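Local coordinates for protein undecaprenyl Pyrophosphate Synthase (Helicobacter pylori, PDB 2D2R) that works as a homodimer that probably catalyses the magnesium-dependent condensation of isopentenyl diphosphate with farnesyl diphosphate to give undecaprenyl diphosphate, at residues A[106-114]-A[141-151]. Sequence-based numbering, arbitrary orientation.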
loop_
_atom_site.group_PDB
_atom_site.type_symbol
_atom_site.label_atom_id
_atom_site.label_comp_id
_atom_site.label_asym_id
_atom_site.label_seq_id
_atom_site.Cartn_x
_atom_site.Cartn_y
_atom_site.Cartn_z
ATOM N N ARG A 106 -2.521 -17.309 -13.769
ATOM C CA ARG A 106 -1.559 -17.397 -12.694
ATOM C C ARG A 106 -2.258 -17.199 -11.357
ATOM O O ARG A 106 -3.158 -16.388 -11.258
ATOM C CB ARG A 106 -0.474 -16.344 -12.900
ATOM C CG ARG A 106 0.802 -16.586 -12.117
ATOM C CD ARG A 106 2.021 -15.993 -12.885
ATOM N NE ARG A 106 3.072 -15.627 -11.946
ATOM C CZ ARG A 106 4.217 -15.041 -12.282
ATOM N NH1 ARG A 106 4.482 -14.757 -13.549
ATOM N NH2 ARG A 106 5.087 -14.710 -11.334
ATOM N N ALA A 107 -1.886 -18.003 -10.369
ATOM C CA ALA A 107 -2.411 -17.894 -9.011
ATOM C C ALA A 107 -1.303 -17.373 -8.094
ATOM O O ALA A 107 -0.127 -17.748 -8.264
ATOM C CB ALA A 107 -2.843 -19.278 -8.495
ATOM N N ILE A 108 -1.679 -16.509 -7.138
ATOM C CA ILE A 108 -0.761 -16.009 -6.136
ATOM C C ILE A 108 -1.467 -16.141 -4.807
ATOM O O ILE A 108 -2.695 -16.130 -4.721
ATOM C CB ILE A 108 -0.305 -14.522 -6.398
ATOM C CG1 ILE A 108 -1.469 -13.534 -6.356
ATOM C CG2 ILE A 108 0.413 -14.457 -7.747
ATOM C CD1 ILE A 108 -1.021 -12.059 -6.603
ATOM N N GLY A 109 -0.689 -16.326 -3.761
ATOM C CA GLY A 109 -1.269 -16.509 -2.459
ATOM C C GLY A 109 -0.571 -17.713 -1.891
ATOM O O GLY A 109 0.308 -18.282 -2.544
ATOM N N ASP A 110 -0.944 -18.089 -0.682
ATOM C CA ASP A 110 -0.381 -19.245 -0.012
ATOM C C ASP A 110 -1.112 -20.540 -0.461
ATOM O O ASP A 110 -2.042 -20.984 0.224
ATOM C CB ASP A 110 -0.591 -19.075 1.474
ATOM C CG ASP A 110 0.186 -20.067 2.293
ATOM O OD1 ASP A 110 0.780 -21.033 1.734
ATOM O OD2 ASP A 110 0.175 -19.868 3.524
ATOM N N LEU A 111 -0.676 -21.124 -1.570
ATOM C CA LEU A 111 -1.307 -22.327 -2.108
ATOM C C LEU A 111 -1.082 -23.588 -1.269
ATOM O O LEU A 111 -1.794 -24.578 -1.428
ATOM C CB LEU A 111 -0.825 -22.553 -3.533
ATOM C CG LEU A 111 -0.835 -21.246 -4.336
ATOM C CD1 LEU A 111 -0.639 -21.558 -5.836
ATOM C CD2 LEU A 111 -2.158 -20.482 -4.113
ATOM N N GLU A 112 -0.091 -23.525 -0.383
ATOM C CA GLU A 112 0.258 -24.616 0.514
ATOM C C GLU A 112 -0.927 -24.936 1.421
ATOM O O GLU A 112 -1.078 -26.045 1.914
ATOM C CB GLU A 112 1.467 -24.206 1.358
ATOM C CG GLU A 112 2.052 -25.323 2.218
ATOM C CD GLU A 112 3.353 -24.923 2.901
ATOM O OE1 GLU A 112 3.300 -24.292 3.988
ATOM O OE2 GLU A 112 4.428 -25.236 2.333
ATOM N N GLY A 113 -1.770 -23.948 1.647
ATOM C CA GLY A 113 -2.920 -24.193 2.484
ATOM C C GLY A 113 -4.109 -24.722 1.699
ATOM O O GLY A 113 -5.247 -24.581 2.150
ATOM N N PHE A 114 -3.858 -25.314 0.526
ATOM C CA PHE A 114 -4.939 -25.868 -0.298
ATOM C C PHE A 114 -5.030 -27.382 -0.301
ATOM O O PHE A 114 -4.062 -28.083 0.025
ATOM C CB PHE A 114 -4.819 -25.406 -1.749
ATOM C CG PHE A 114 -5.173 -23.965 -1.948
ATOM C CD1 PHE A 114 -6.074 -23.338 -1.098
ATOM C CD2 PHE A 114 -4.621 -23.235 -2.987
ATOM C CE1 PHE A 114 -6.411 -22.003 -1.283
ATOM C CE2 PHE A 114 -4.958 -21.897 -3.175
ATOM C CZ PHE A 114 -5.846 -21.283 -2.329
ATOM N N LEU A 141 -5.371 -15.929 -4.385
ATOM C CA LEU A 141 -6.095 -16.946 -3.653
ATOM C C LEU A 141 -5.462 -17.248 -2.327
ATOM O O LEU A 141 -4.302 -17.638 -2.252
ATOM C CB LEU A 141 -6.150 -18.222 -4.512
ATOM C CG LEU A 141 -6.808 -18.006 -5.868
ATOM C CD1 LEU A 141 -6.479 -19.212 -6.803
ATOM C CD2 LEU A 141 -8.344 -17.880 -5.700
ATOM N N ASN A 142 -6.237 -17.100 -1.255
ATOM C CA ASN A 142 -5.702 -17.280 0.106
ATOM C C ASN A 142 -4.461 -16.374 0.140
ATOM O O ASN A 142 -3.400 -16.756 0.615
ATOM C CB ASN A 142 -5.265 -18.722 0.376
ATOM C CG ASN A 142 -4.853 -18.944 1.779
ATOM O OD1 ASN A 142 -5.355 -18.285 2.717
ATOM N ND2 ASN A 142 -3.926 -19.886 1.980
ATOM N N TYR A 143 -4.650 -15.173 -0.371
ATOM C CA TYR A 143 -3.559 -14.193 -0.493
ATOM C C TYR A 143 -3.502 -13.091 0.547
ATOM O O TYR A 143 -4.527 -12.499 0.905
ATOM C CB TYR A 143 -3.647 -13.506 -1.862
ATOM C CG TYR A 143 -2.555 -12.473 -2.068
ATOM C CD1 TYR A 143 -1.302 -12.831 -2.600
ATOM C CD2 TYR A 143 -2.729 -11.158 -1.621
ATOM C CE1 TYR A 143 -0.233 -11.869 -2.674
ATOM C CE2 TYR A 143 -1.683 -10.212 -1.685
ATOM C CZ TYR A 143 -0.448 -10.553 -2.200
ATOM O OH TYR A 143 0.573 -9.579 -2.204
ATOM N N GLY A 144 -2.270 -12.789 0.985
ATOM C CA GLY A 144 -2.078 -11.691 1.916
ATOM C C GLY A 144 -0.692 -11.160 1.603
ATOM O O GLY A 144 0.212 -11.954 1.443
ATOM N N SER A 145 -0.524 -9.843 1.523
ATOM C CA SER A 145 0.781 -9.260 1.216
ATOM C C SER A 145 1.829 -9.511 2.268
ATOM O O SER A 145 2.958 -9.874 1.954
ATOM C CB SER A 145 0.545 -7.755 0.942
ATOM O OG SER A 145 1.648 -7.191 0.365
ATOM N N LYS A 146 1.499 -9.322 3.549
ATOM C CA LYS A 146 2.496 -9.601 4.546
ATOM C C LYS A 146 2.920 -11.045 4.485
ATOM O O LYS A 146 4.086 -11.355 4.657
ATOM C CB LYS A 146 1.995 -9.280 5.948
ATOM C CG LYS A 146 1.897 -7.820 6.170
ATOM C CD LYS A 146 1.501 -7.564 7.642
ATOM C CE LYS A 146 1.502 -6.025 7.918
ATOM N NZ LYS A 146 1.269 -5.796 9.364
ATOM N N ASN A 147 1.968 -11.949 4.262
ATOM C CA ASN A 147 2.321 -13.361 4.150
ATOM C C ASN A 147 3.171 -13.592 2.913
ATOM O O ASN A 147 4.138 -14.322 2.967
ATOM C CB ASN A 147 1.033 -14.243 4.063
ATOM C CG ASN A 147 1.363 -15.722 3.738
ATOM O OD1 ASN A 147 1.738 -16.487 4.610
ATOM N ND2 ASN A 147 1.259 -16.080 2.504
ATOM N N GLU A 148 2.828 -12.984 1.783
ATOM C CA GLU A 148 3.653 -13.166 0.587
ATOM C C GLU A 148 5.101 -12.729 0.856
ATOM O O GLU A 148 6.050 -13.406 0.480
ATOM C CB GLU A 148 3.110 -12.382 -0.603
ATOM C CG GLU A 148 3.910 -12.571 -1.923
ATOM C CD GLU A 148 3.498 -11.569 -3.020
ATOM O OE1 GLU A 148 2.918 -10.481 -2.695
ATOM O OE2 GLU A 148 3.760 -11.868 -4.202
ATOM N N LEU A 149 5.280 -11.586 1.520
ATOM C CA LEU A 149 6.622 -11.120 1.817
ATOM C C LEU A 149 7.337 -12.054 2.780
ATOM O O LEU A 149 8.573 -12.257 2.686
ATOM C CB LEU A 149 6.574 -9.681 2.368
ATOM C CG LEU A 149 6.346 -8.676 1.218
ATOM C CD1 LEU A 149 5.731 -7.336 1.750
ATOM C CD2 LEU A 149 7.719 -8.420 0.497
ATOM N N SER A 150 6.581 -12.624 3.722
ATOM C CA SER A 150 7.148 -13.554 4.684
ATOM C C SER A 150 7.651 -14.779 3.954
ATOM O O SER A 150 8.675 -15.313 4.301
ATOM C CB SER A 150 6.078 -14.020 5.681
ATOM O OG SER A 150 5.691 -12.930 6.490
ATOM N N ARG A 151 6.883 -15.258 2.977
ATOM C CA ARG A 151 7.289 -16.447 2.225
ATOM C C ARG A 151 8.470 -16.100 1.330
ATOM O O ARG A 151 9.346 -16.945 1.096
ATOM C CB ARG A 151 6.106 -16.997 1.408
ATOM C CG ARG A 151 5.047 -17.638 2.307
ATOM C CD ARG A 151 3.893 -18.318 1.481
ATOM N NE ARG A 151 2.933 -17.366 0.896
ATOM C CZ ARG A 151 2.909 -16.988 -0.385
ATOM N NH1 ARG A 151 3.790 -17.479 -1.226
ATOM N NH2 ARG A 151 2.018 -16.090 -0.837
#
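Gly-109 is the hollow of this contact: without a side chain it lets Leu-141, Asn-142 and Tyr-143 lie directly on the chain as it leaves strand 104-108, outermost within this chain in the parallel sheet. Leu-141 O sits against Gly-109 CA and takes a CA-H...O contact at 3.2 Å. Beside the glycine, the edge of the Tyr-143 ring, through CD1, meets Gly-109 CA at 3.7 Å, while Ile-108 CG1 packs obliquely against the same ring. On the other flank Phe-114 swings back, its CZ pointing into the notch between Leu-141 CB, at the ring edge, and Asn-142 CB, both 3.8 Å away; Leu-141 CD1 rests on Ala-107 CB.

Polar bonds run through the middle. Leu-141 N gives a nearly straight bond to Ile-108 O (2.7 Å), prolonging the pairing with adjacent strand 136-140, and Asp-110 N, in an inverse gamma turn, reaches Asn-142 O. Asn-142 extends its side chain (CG trans to N, chi1 -174°) alongside that of Asp-110, and ND2 binds Asp-110 O at 2.8 Å; that oxygen also accepts from Gly-113 N. From helix 145-158, Arg-151 bends at chi3 to set one guanidinium face over Asp-110 CA, yet its salt bridge is to Asp-179, which also accepts from Gly-109 N. Asp-110 OD1, 4.3 Å from Arg-151 NE and well out of the guanidinium plane, probably adds longer-range attraction; two backbone bonds and one side-chain amide bond join the C-terminal exits of the neighbouring strands.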